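Local coordinates for periplasmic binding protein (Roseiflexus sp. RS-1, PDB 5GJ3) that binds two stacked haems in the cleft between its lobes and probably delivers haem to a bacterial uptake system, at residues P46-Q51 with L60-T65; L66-E71 with A109-I114; L146-R151 with Q156-R161. All blocks are in the same frame, centred on the assembly; numbering follows the deposited sequence.

How the interactions relate
Interactions 1 and 2 belong to one lobe, adjoin in sequence at T65 and L66, and have centres about 15 Å apart; interaction 3 belongs to the other lobe, its centre about 31 Å from each. The first two are small, partly buried and without a hydrogen bond across them: methyls and a proline ring in 46-51 with 60-65, a strand against a helix end in 66-71 with 109-114. Interaction 3 is a buried hairpin, joined by backbone hydrogen bonds with apolar groups on both faces. Chemistry at the cleft sets them apart further: interactions 1 and 3 each carry a tyrosine bound to one of the two haem irons, whereas interaction 2 carries an aspartate on zinc.

Interaction 1 (P46-Q51 with L60-T65); sequences PNIGYQ and LSLNPT. With HEM (protoporphyrin IX containing Fe), chain B.
P46 and L62 come no closer than 8.5 Å CA to CA, and the loop entering strand 49-50 meets the turn after helix 56-60 through side chains alone. A type I turn from L60 to N63 presents L62, with two methyls in play. CD2 lies slantwise against the P46 ring, 3.9 Å from CG, while CD1 touches I48 CG2 at 3.8 Å, those side chains crossing at about a right angle. With I48 CG1 between the backbone N and the carbonyl carbon (chi1 64°), its CG2 branch is left beside the N, facing L62. Both I48 and L62 rest on V9 of strand 8-10.

N47 OD1 accepts from G49 N at 3.0 Å, an Asx turn with the donor above the carbonyl plane. Y50 reaches into the haem pocket: its OH binds the iron at 1.9 Å, and haem C1A and Q51 CG lie over opposite faces of its ring, each toward the rim. Q51 NE2 gives that oxygen a nearly straight bond (3.1 Å, 168°) in its own amide plane, and N12 holds OE1. The methyl contact imposes no direction, whereas the N-H of Q51, with a weak bond from R52, would probably stabilise negative charge on the tyrosine oxygen.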
loop_
_atom_site.group_PDB
_atom_site.type_symbol
_atom_site.label_atom_id
_atom_site.label_comp_id
_atom_site.label_asym_id
_atom_site.label_seq_id
_atom_site.Cartn_x
_atom_site.Cartn_y
_atom_site.Cartn_z
ATOM N N PRO A 46 0.686 -17.973 -12.175
ATOM C CA PRO A 46 1.544 -18.721 -11.270
ATOM C C PRO A 46 2.123 -17.832 -10.118
ATOM O O PRO A 46 2.362 -16.611 -10.299
ATOM C CB PRO A 46 2.670 -19.236 -12.194
ATOM C CG PRO A 46 2.100 -19.206 -13.565
ATOM C CD PRO A 46 0.977 -18.210 -13.604
ATOM N N ASN A 47 2.328 -18.453 -8.962
ATOM C CA ASN A 47 2.796 -17.768 -7.769
ATOM C C ASN A 47 4.266 -18.005 -7.704
ATOM O O ASN A 47 4.694 -19.135 -7.872
ATOM C CB ASN A 47 2.174 -18.388 -6.495
ATOM C CG ASN A 47 2.806 -17.852 -5.219
ATOM O OD1 ASN A 47 2.953 -16.644 -5.060
ATOM N ND2 ASN A 47 3.198 -18.754 -4.305
ATOM N N ILE A 48 5.047 -16.962 -7.399
ATOM C CA ILE A 48 6.499 -17.126 -7.288
ATOM C C ILE A 48 6.945 -16.940 -5.812
ATOM O O ILE A 48 8.147 -16.931 -5.515
ATOM C CB ILE A 48 7.236 -16.100 -8.208
ATOM C CG1 ILE A 48 6.917 -14.657 -7.707
ATOM C CG2 ILE A 48 6.750 -16.289 -9.670
ATOM C CD1 ILE A 48 7.684 -13.518 -8.402
ATOM N N GLY A 49 5.984 -16.829 -4.897
ATOM C CA GLY A 49 6.323 -16.723 -3.462
ATOM C C GLY A 49 5.943 -15.326 -2.993
ATOM O O GLY A 49 5.457 -14.529 -3.798
ATOM N N TYR A 50 6.145 -15.015 -1.708
ATOM C CA TYR A 50 5.895 -13.640 -1.210
ATOM C C TYR A 50 7.058 -12.672 -1.665
ATOM O O TYR A 50 8.197 -13.090 -1.739
ATOM C CB TYR A 50 5.692 -13.636 0.326
ATOM C CG TYR A 50 5.499 -12.234 0.899
ATOM C CD1 TYR A 50 4.452 -11.422 0.475
ATOM C CD2 TYR A 50 6.420 -11.711 1.806
ATOM C CE1 TYR A 50 4.317 -10.105 0.936
ATOM C CE2 TYR A 50 6.290 -10.397 2.310
ATOM C CZ TYR A 50 5.242 -9.604 1.864
ATOM O OH TYR A 50 5.131 -8.304 2.340
ATOM N N GLN A 51 6.738 -11.419 -1.962
ATOM C CA GLN A 51 7.743 -10.411 -2.436
ATOM C C GLN A 51 9.077 -10.355 -1.691
ATOM O O GLN A 51 10.100 -10.109 -2.316
ATOM C CB GLN A 51 7.128 -8.995 -2.535
ATOM C CG GLN A 51 6.764 -8.348 -1.172
ATOM C CD GLN A 51 5.886 -7.120 -1.347
ATOM O OE1 GLN A 51 5.949 -6.416 -2.386
ATOM N NE2 GLN A 51 5.052 -6.853 -0.343
ATOM N N LEU A 60 12.398 -18.662 -12.196
ATOM C CA LEU A 60 13.167 -19.089 -13.413
ATOM C C LEU A 60 12.482 -20.154 -14.265
ATOM O O LEU A 60 12.647 -20.188 -15.492
ATOM C CB LEU A 60 14.612 -19.465 -13.077
ATOM C CG LEU A 60 15.411 -18.304 -12.467
ATOM C CD1 LEU A 60 16.657 -18.875 -11.820
ATOM C CD2 LEU A 60 15.773 -17.206 -13.487
ATOM N N SER A 61 11.665 -20.984 -13.618
ATOM C CA SER A 61 10.954 -22.012 -14.330
ATOM C C SER A 61 9.815 -21.439 -15.211
ATOM O O SER A 61 9.240 -22.169 -16.016
ATOM C CB SER A 61 10.462 -23.085 -13.376
ATOM O OG SER A 61 9.317 -22.653 -12.694
ATOM N N LEU A 62 9.510 -20.144 -15.083
ATOM C CA LEU A 62 8.532 -19.521 -15.978
ATOM C C LEU A 62 9.178 -18.985 -17.265
ATOM O O LEU A 62 8.490 -18.372 -18.075
ATOM C CB LEU A 62 7.768 -18.388 -15.281
ATOM C CG LEU A 62 7.011 -18.800 -14.015
ATOM C CD1 LEU A 62 6.514 -17.560 -13.279
ATOM C CD2 LEU A 62 5.875 -19.769 -14.354
ATOM N N ASN A 63 10.496 -19.179 -17.402
ATOM C CA ASN A 63 11.295 -18.679 -18.536
ATOM C C ASN A 63 11.008 -17.241 -18.852
ATOM O O ASN A 63 10.626 -16.904 -20.001
ATOM C CB ASN A 63 11.106 -19.530 -19.806
ATOM C CG ASN A 63 11.343 -20.988 -19.541
ATOM O OD1 ASN A 63 10.471 -21.805 -19.783
ATOM N ND2 ASN A 63 12.490 -21.312 -18.973
ATOM N N PRO A 64 11.235 -16.363 -17.863
ATOM C CA PRO A 64 10.979 -14.943 -18.135
ATOM C C PRO A 64 11.911 -14.344 -19.184
ATOM O O PRO A 64 13.044 -14.794 -19.355
ATOM C CB PRO A 64 11.251 -14.249 -16.755
ATOM C CG PRO A 64 11.971 -15.242 -15.926
ATOM C CD PRO A 64 11.861 -16.611 -16.549
ATOM N N THR A 65 11.460 -13.295 -19.849
ATOM C CA THR A 65 12.344 -12.464 -20.679
ATOM C C THR A 65 12.711 -11.239 -19.817
ATOM O O THR A 65 13.698 -10.534 -20.046
ATOM C CB THR A 65 11.619 -11.948 -21.951
ATOM O OG1 THR A 65 10.508 -11.118 -21.563
ATOM C CG2 THR A 65 11.111 -13.108 -22.827
HETATM C CHA HEM B . 3.952 -10.927 4.915
HETATM C CHB HEM B . 1.241 -8.360 1.795
HETATM C CHC HEM B . 4.000 -4.516 3.033
HETATM C CHD HEM B . 6.980 -7.268 5.698
HETATM C C1A HEM B . 2.988 -10.542 4.016
HETATM C C2A HEM B . 2.060 -11.448 3.450
HETATM C C3A HEM B . 1.292 -10.775 2.546
HETATM C C4A HEM B . 1.739 -9.414 2.576
HETATM C CMA HEM B . 0.173 -11.361 1.681
HETATM C CAA HEM B . 2.009 -12.930 3.796
HETATM C CBA HEM B . 3.198 -13.594 3.054
HETATM C CGA HEM B . 3.607 -14.932 3.622
HETATM O O1A HEM B . 3.227 -15.255 4.750
HETATM O O2A HEM B . 4.357 -15.727 3.001
HETATM C C1B HEM B . 1.744 -7.044 1.897
HETATM C C2B HEM B . 1.194 -5.891 1.238
HETATM C C3B HEM B . 1.951 -4.805 1.607
HETATM C C4B HEM B . 3.006 -5.336 2.490
HETATM C CMB HEM B . -0.033 -5.863 0.355
HETATM C CAB HEM B . 1.842 -3.372 1.225
HETATM C CBB HEM B . 1.242 -3.014 0.072
HETATM C C1C HEM B . 5.009 -4.879 3.891
HETATM C C2C HEM B . 5.871 -3.993 4.570
HETATM C C3C HEM B . 6.735 -4.791 5.342
HETATM C C4C HEM B . 6.354 -6.163 5.131
HETATM C CMC HEM B . 5.828 -2.477 4.424
HETATM C CAC HEM B . 7.856 -4.363 6.228
HETATM C CBC HEM B . 8.126 -3.082 6.484
HETATM C C1D HEM B . 6.315 -8.490 5.693
HETATM C C2D HEM B . 6.858 -9.624 6.471
HETATM C C3D HEM B . 6.023 -10.643 6.262
HETATM C C4D HEM B . 4.981 -10.121 5.354
HETATM C CMD HEM B . 8.105 -9.625 7.352
HETATM C CAD HEM B . 6.147 -12.056 6.815
HETATM C CBD HEM B . 6.660 -12.923 5.600
HETATM C CGD HEM B . 8.168 -12.985 5.400
HETATM O O1D HEM B . 8.950 -12.755 6.351
HETATM O O2D HEM B . 8.697 -13.311 4.297
HETATM N NA HEM B . 2.838 -9.334 3.427
HETATM N NB HEM B . 2.832 -6.664 2.570
HETATM N NC HEM B . 5.315 -6.175 4.224
HETATM N ND HEM B . 5.194 -8.832 4.981
HETATM FE FE HEM B . 4.070 -7.800 3.793
#

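Interaction 2 (L66-E71 with A109-I114); sequences LVIGDE and AQALGI. With ZN (zinc ion), chain D.
I68 and A111 mark where the strand and the helix end come nearest, and the tip of the isoleucine settles into the low place that the short alanine leaves on the helix surface. I68 runs out fully extended, CG1 anti to the backbone N (chi1 -172°), which carries CD1 to 3.7 Å from A111 CB; the alanine is small enough to let the isoleucine tip come in over the last helical turn. The same isoleucine is flanked by F107 and V108 of that helix and by I15 and I19 of helix 13-21.

Next to it, L66 puts a single methyl against the end of the helix. Its CD2 faces L112 CD2 at 3.8 Å, the two leucines crossing obliquely, and passes 4.1 Å from A111 O. L112 also lies on I19 and on I8 of strand 8-10.

The strand belongs to the four-stranded parallel sheet of this lobe, ordered 28-31, 8-10, 66-70, 89-92, and helix 100-111 packs on it as in other alpha/beta binding-protein lobes. That helix closes in a Schellman motif: G113 takes a positive phi of 73°, G113 N bonds to Q110 O, and I114 N reaches back to A109 O at 2.8 Å, turning the chain toward helix 115-136.

At the far end of the strand the apolar surface gives way to a metal site. D70 OD2 binds zinc at 2.0 Å, D14 and D94 add their own carboxylate oxygens, and a water 1.9 Å from the zinc is also hydrogen-bonded to D70 OD1.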
loop_
_atom_site.group_PDB
_atom_site.type_symbol
_atom_site.label_atom_id
_atom_site.label_comp_id
_atom_site.label_asym_id
_atom_site.label_seq_id
_atom_site.Cartn_x
_atom_site.Cartn_y
_atom_site.Cartn_z
ATOM N N LEU A 66 11.906 -10.971 -18.801
ATOM C CA LEU A 66 12.178 -9.806 -17.956
ATOM C C LEU A 66 11.630 -10.025 -16.537
ATOM O O LEU A 66 10.454 -10.454 -16.358
ATOM C CB LEU A 66 11.531 -8.545 -18.529
ATOM C CG LEU A 66 11.502 -7.239 -17.729
ATOM C CD1 LEU A 66 12.920 -6.624 -17.578
ATOM C CD2 LEU A 66 10.535 -6.273 -18.435
ATOM N N VAL A 67 12.434 -9.629 -15.557
ATOM C CA VAL A 67 11.981 -9.640 -14.163
ATOM C C VAL A 67 12.111 -8.253 -13.623
ATOM O O VAL A 67 13.186 -7.653 -13.710
ATOM C CB VAL A 67 12.832 -10.626 -13.311
ATOM C CG1 VAL A 67 12.453 -10.589 -11.834
ATOM C CG2 VAL A 67 12.712 -12.071 -13.878
ATOM N N ILE A 68 11.012 -7.739 -13.063
ATOM C CA ILE A 68 10.937 -6.396 -12.613
ATOM C C ILE A 68 10.344 -6.322 -11.181
ATOM O O ILE A 68 9.395 -7.048 -10.854
ATOM C CB ILE A 68 10.174 -5.531 -13.660
ATOM C CG1 ILE A 68 10.228 -4.062 -13.334
ATOM C CG2 ILE A 68 8.679 -5.867 -13.810
ATOM C CD1 ILE A 68 9.695 -3.210 -14.495
ATOM N N GLY A 69 10.887 -5.435 -10.350
ATOM C CA GLY A 69 10.385 -5.309 -8.937
ATOM C C GLY A 69 10.902 -4.007 -8.330
ATOM O O GLY A 69 11.490 -3.165 -9.032
ATOM N N ASP A 70 10.660 -3.803 -7.049
ATOM C CA ASP A 70 11.197 -2.613 -6.431
ATOM C C ASP A 70 11.914 -3.060 -5.174
ATOM O O ASP A 70 12.125 -4.291 -4.965
ATOM C CB ASP A 70 10.105 -1.566 -6.210
ATOM C CG ASP A 70 9.068 -1.995 -5.181
ATOM O OD1 ASP A 70 9.321 -2.839 -4.286
ATOM O OD2 ASP A 70 7.961 -1.454 -5.272
ATOM N N GLU A 71 12.364 -2.104 -4.377
ATOM C CA GLU A 71 13.262 -2.390 -3.249
ATOM C C GLU A 71 12.717 -3.351 -2.188
ATOM O O GLU A 71 13.513 -3.896 -1.438
ATOM C CB GLU A 71 13.775 -1.091 -2.565
ATOM C CG GLU A 71 12.667 -0.251 -1.927
ATOM C CD GLU A 71 13.197 1.021 -1.250
ATOM O OE1 GLU A 71 13.248 2.129 -1.864
ATOM O OE2 GLU A 71 13.590 0.899 -0.073
ATOM N N ALA A 109 7.238 1.809 -17.182
ATOM C CA ALA A 109 7.008 2.210 -18.585
ATOM C C ALA A 109 8.279 2.140 -19.436
ATOM O O ALA A 109 8.208 1.705 -20.616
ATOM C CB ALA A 109 6.373 3.600 -18.704
ATOM N N GLN A 110 9.407 2.580 -18.867
ATOM C CA GLN A 110 10.682 2.528 -19.589
ATOM C C GLN A 110 11.091 1.086 -19.855
ATOM O O GLN A 110 11.476 0.808 -20.972
ATOM C CB GLN A 110 11.851 3.303 -18.913
ATOM C CG GLN A 110 13.129 3.354 -19.800
ATOM C CD GLN A 110 14.252 4.295 -19.327
ATOM O OE1 GLN A 110 13.994 5.242 -18.613
ATOM N NE2 GLN A 110 15.529 4.045 -19.760
ATOM N N ALA A 111 10.981 0.184 -18.861
ATOM C CA ALA A 111 11.339 -1.248 -19.025
ATOM C C ALA A 111 10.505 -1.942 -20.097
ATOM O O ALA A 111 10.958 -2.934 -20.749
ATOM C CB ALA A 111 11.200 -2.017 -17.710
ATOM N N LEU A 112 9.277 -1.452 -20.254
ATOM C CA LEU A 112 8.349 -2.047 -21.203
ATOM C C LEU A 112 8.358 -1.331 -22.534
ATOM O O LEU A 112 7.614 -1.752 -23.435
ATOM C CB LEU A 112 6.900 -2.100 -20.616
ATOM C CG LEU A 112 6.740 -3.000 -19.386
ATOM C CD1 LEU A 112 5.317 -3.229 -18.866
ATOM C CD2 LEU A 112 7.421 -4.337 -19.601
ATOM N N GLY A 113 9.130 -0.227 -22.643
ATOM C CA GLY A 113 9.312 0.489 -23.917
ATOM C C GLY A 113 8.058 1.288 -24.330
ATOM O O GLY A 113 7.738 1.397 -25.547
ATOM N N ILE A 114 7.347 1.838 -23.326
ATOM C CA ILE A 114 6.127 2.611 -23.557
ATOM C C ILE A 114 6.180 3.910 -22.752
ATOM O O ILE A 114 5.268 4.189 -21.972
ATOM C CB ILE A 114 4.837 1.793 -23.219
ATOM C CG1 ILE A 114 4.921 1.117 -21.827
ATOM C CG2 ILE A 114 4.596 0.670 -24.241
ATOM C CD1 ILE A 114 3.661 0.398 -21.356
HETATM ZN ZN ZN D . 6.641 -1.400 -3.726
HETATM O O HOH W 1 6.688 -3.119 -2.807
#

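Interaction 3 (L146-R151 with Q156-R161); sequences LFLYLR and QQVAGR. With HEM (protoporphyrin IX containing Fe), chain C.
V158 is gripped between two leucines of the facing strand: its CG1 meets L146 CD1 at 3.5 Å, the side chains crossing at about a right angle, and its CG2 meets L148 CD2 at 3.6 Å. The valine holds CG1 anti to the backbone N and CG2 beside it, which spreads the two methyls toward different leucines. On the same face L150 CD2 lies against the aliphatic CG of Q156. The other face carries F147, whose CD2 comes to A159 CB at 3.8 Å, neither face-on nor edge-on; V165 of helix 164-171 touches both.

Between these layers runs an antiparallel beta hairpin, strands 144-151 and 155-159, their local directions 148° apart. Y149 and Q157 form a hydrogen-bonded pair: Y149 N gives to Q157 O at 2.7 Å, and Q157 N returns a straighter bond to Y149 O (2.9 Å, 165°) in the carbonyl plane. The bond from A159 N to F147 O is weak, and beyond it a water bridges F147 N and A159 O.

At the cleft edge, Y149 OH binds the haem iron at 2.1 Å. R151 bends at chi3 (73°) and lays one face of its guanidinium over a pyrrole ring, CZ 3.4 Å from haem C2D, while NH2 comes in at the tyrosine's ring edge and makes a weak bond to OH. With an alanine in place of R151, the pyrrole loses that cover and the iron-bound oxygen would probably be left without this N-H donor. The hairpin's backbone bonds probably set Y149 at the iron, where a neighbouring positive charge would probably steady its oxygen.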
loop_
_atom_site.group_PDB
_atom_site.type_symbol
_atom_site.label_atom_id
_atom_site.label_comp_id
_atom_site.label_asym_id
_atom_site.label_seq_id
_atom_site.Cartn_x
_atom_site.Cartn_y
_atom_site.Cartn_z
ATOM N N LEU A 146 -5.354 6.858 14.163
ATOM C CA LEU A 146 -4.398 5.804 14.533
ATOM C C LEU A 146 -4.512 4.623 13.551
ATOM O O LEU A 146 -5.594 4.049 13.382
ATOM C CB LEU A 146 -4.673 5.331 15.960
ATOM C CG LEU A 146 -3.648 4.408 16.579
ATOM C CD1 LEU A 146 -2.299 5.121 16.831
ATOM C CD2 LEU A 146 -4.253 3.824 17.879
ATOM N N PHE A 147 -3.412 4.282 12.890
ATOM C CA PHE A 147 -3.394 3.087 12.059
ATOM C C PHE A 147 -2.950 1.851 12.865
ATOM O O PHE A 147 -1.875 1.880 13.500
ATOM C CB PHE A 147 -2.434 3.256 10.870
ATOM C CG PHE A 147 -2.342 2.023 10.008
ATOM C CD1 PHE A 147 -3.294 1.781 9.044
ATOM C CD2 PHE A 147 -1.331 1.070 10.216
ATOM C CE1 PHE A 147 -3.237 0.616 8.271
ATOM C CE2 PHE A 147 -1.258 -0.084 9.455
ATOM C CZ PHE A 147 -2.207 -0.301 8.467
ATOM N N LEU A 148 -3.743 0.781 12.827
ATOM C CA LEU A 148 -3.413 -0.458 13.554
ATOM C C LEU A 148 -3.193 -1.543 12.526
ATOM O O LEU A 148 -4.037 -1.771 11.638
ATOM C CB LEU A 148 -4.553 -0.938 14.467
ATOM C CG LEU A 148 -4.912 0.074 15.573
ATOM C CD1 LEU A 148 -6.122 -0.352 16.369
ATOM C CD2 LEU A 148 -3.719 0.281 16.500
ATOM N N TYR A 149 -2.032 -2.137 12.603
ATOM C CA TYR A 149 -1.764 -3.367 11.911
ATOM C C TYR A 149 -2.206 -4.513 12.863
ATOM O O TYR A 149 -1.744 -4.580 14.002
ATOM C CB TYR A 149 -0.276 -3.440 11.608
ATOM C CG TYR A 149 0.098 -4.779 11.020
ATOM C CD1 TYR A 149 -0.108 -5.045 9.658
ATOM C CD2 TYR A 149 0.628 -5.817 11.841
ATOM C CE1 TYR A 149 0.213 -6.303 9.102
ATOM C CE2 TYR A 149 0.943 -7.078 11.300
ATOM C CZ TYR A 149 0.761 -7.319 9.926
ATOM O OH TYR A 149 1.084 -8.558 9.355
ATOM N N LEU A 150 -3.096 -5.387 12.397
ATOM C CA LEU A 150 -3.703 -6.436 13.220
ATOM C C LEU A 150 -3.562 -7.802 12.566
ATOM O O LEU A 150 -3.707 -7.945 11.359
ATOM C CB LEU A 150 -5.214 -6.194 13.398
ATOM C CG LEU A 150 -5.636 -4.815 13.933
ATOM C CD1 LEU A 150 -7.146 -4.646 13.749
ATOM C CD2 LEU A 150 -5.222 -4.686 15.393
ATOM N N ARG A 151 -3.291 -8.809 13.371
ATOM C CA ARG A 151 -3.213 -10.155 12.844
ATOM C C ARG A 151 -3.708 -11.051 13.951
ATOM O O ARG A 151 -2.915 -11.573 14.718
ATOM C CB ARG A 151 -1.795 -10.513 12.405
ATOM C CG ARG A 151 -1.813 -11.584 11.317
ATOM C CD ARG A 151 -0.456 -11.745 10.644
ATOM N NE ARG A 151 0.496 -12.420 11.504
ATOM C CZ ARG A 151 1.554 -11.851 12.077
ATOM N NH1 ARG A 151 2.355 -12.591 12.845
ATOM N NH2 ARG A 151 1.837 -10.561 11.882
ATOM N N GLN A 156 -0.812 -6.680 17.451
ATOM C CA GLN A 156 -1.396 -5.333 17.405
ATOM C C GLN A 156 -0.281 -4.312 17.400
ATOM O O GLN A 156 0.419 -4.120 18.407
ATOM C CB GLN A 156 -2.355 -5.114 18.585
ATOM C CG GLN A 156 -3.590 -5.997 18.471
ATOM C CD GLN A 156 -4.132 -6.471 19.784
ATOM O OE1 GLN A 156 -4.650 -7.582 19.873
ATOM N NE2 GLN A 156 -4.085 -5.622 20.793
ATOM N N GLN A 157 -0.099 -3.688 16.241
ATOM C CA GLN A 157 1.002 -2.775 16.002
ATOM C C GLN A 157 0.458 -1.454 15.448
ATOM O O GLN A 157 -0.565 -1.424 14.769
ATOM C CB GLN A 157 2.012 -3.364 15.009
ATOM C CG GLN A 157 2.611 -4.709 15.429
ATOM C CD GLN A 157 3.830 -4.568 16.323
ATOM O OE1 GLN A 157 3.878 -5.137 17.414
ATOM N NE2 GLN A 157 4.812 -3.802 15.875
ATOM N N VAL A 158 1.159 -0.379 15.761
ATOM C CA VAL A 158 0.744 0.963 15.412
ATOM C C VAL A 158 1.836 1.458 14.476
ATOM O O VAL A 158 3.012 1.146 14.699
ATOM C CB VAL A 158 0.705 1.841 16.699
ATOM C CG1 VAL A 158 0.692 3.314 16.355
ATOM C CG2 VAL A 158 -0.489 1.487 17.562
ATOM N N ALA A 159 1.467 2.230 13.459
ATOM C CA ALA A 159 2.456 2.825 12.529
ATOM C C ALA A 159 2.712 4.312 12.811
ATOM O O ALA A 159 1.772 5.141 12.843
ATOM C CB ALA A 159 1.990 2.637 11.081
ATOM N N GLY A 160 3.974 4.665 12.988
ATOM C CA GLY A 160 4.351 6.046 13.201
ATOM C C GLY A 160 5.005 6.606 11.942
ATOM O O GLY A 160 4.616 6.245 10.807
ATOM N N ARG A 161 5.985 7.484 12.145
ATOM C CA ARG A 161 6.644 8.191 11.038
ATOM C C ARG A 161 7.567 7.278 10.228
ATOM O O ARG A 161 7.871 6.138 10.662
ATOM C CB ARG A 161 7.345 9.476 11.518
ATOM C CG ARG A 161 6.330 10.480 12.042
ATOM C CD ARG A 161 6.766 11.941 11.998
ATOM N NE ARG A 161 5.961 12.755 12.926
ATOM C CZ ARG A 161 6.222 14.023 13.268
ATOM N NH1 ARG A 161 7.266 14.669 12.753
ATOM N NH2 ARG A 161 5.430 14.653 14.129
HETATM C CHA HEM C . 0.831 -12.075 7.489
HETATM C CHB HEM C . 0.042 -7.744 5.418
HETATM C CHC HEM C . 3.822 -5.770 7.849
HETATM C CHD HEM C . 4.739 -10.179 9.703
HETATM C C1A HEM C . 0.341 -11.059 6.710
HETATM C C2A HEM C . -0.673 -11.239 5.732
HETATM C C3A HEM C . -0.883 -10.020 5.150
HETATM C C4A HEM C . -0.003 -9.096 5.763
HETATM C CMA HEM C . -1.900 -9.680 4.060
HETATM C CAA HEM C . -1.376 -12.556 5.390
HETATM C CBA HEM C . -2.817 -12.633 5.927
HETATM C CGA HEM C . -2.908 -12.846 7.423
HETATM O O1A HEM C . -1.951 -12.627 8.194
HETATM O O2A HEM C . -3.974 -13.229 7.940
HETATM C C1B HEM C . 1.018 -6.840 5.899
HETATM C C2B HEM C . 1.085 -5.474 5.479
HETATM C C3B HEM C . 2.140 -4.905 6.121
HETATM C C4B HEM C . 2.733 -5.976 6.989
HETATM C CMB HEM C . 0.153 -4.814 4.491
HETATM C CAB HEM C . 2.625 -3.518 6.031
HETATM C CBB HEM C . 2.056 -2.614 6.791
HETATM C C1C HEM C . 4.440 -6.816 8.554
HETATM C C2C HEM C . 5.677 -6.720 9.218
HETATM C C3C HEM C . 5.944 -7.988 9.766
HETATM C C4C HEM C . 4.849 -8.831 9.402
HETATM C CMC HEM C . 6.490 -5.443 9.313
HETATM C CAC HEM C . 7.097 -8.473 10.590
HETATM C CBC HEM C . 7.924 -7.689 11.270
HETATM C C1D HEM C . 3.741 -11.015 9.189
HETATM C C2D HEM C . 3.718 -12.466 9.521
HETATM C C3D HEM C . 2.619 -13.001 8.916
HETATM C C4D HEM C . 1.993 -11.863 8.221
HETATM C CMD HEM C . 4.754 -13.167 10.369
HETATM C CAD HEM C . 2.131 -14.446 8.924
HETATM C CBD HEM C . 2.680 -15.351 7.789
HETATM C CGD HEM C . 1.984 -16.711 7.804
HETATM O O1D HEM C . 2.133 -17.593 6.907
HETATM O O2D HEM C . 1.213 -17.018 8.743
HETATM N NA HEM C . 0.754 -9.720 6.741
HETATM N NB HEM C . 1.953 -7.062 6.825
HETATM N NC HEM C . 3.948 -8.107 8.674
HETATM N ND HEM C . 2.638 -10.681 8.496
HETATM FE FE HEM C . 2.291 -8.946 7.734
HETATM O O HOH W 2 -0.972 5.461 13.407
#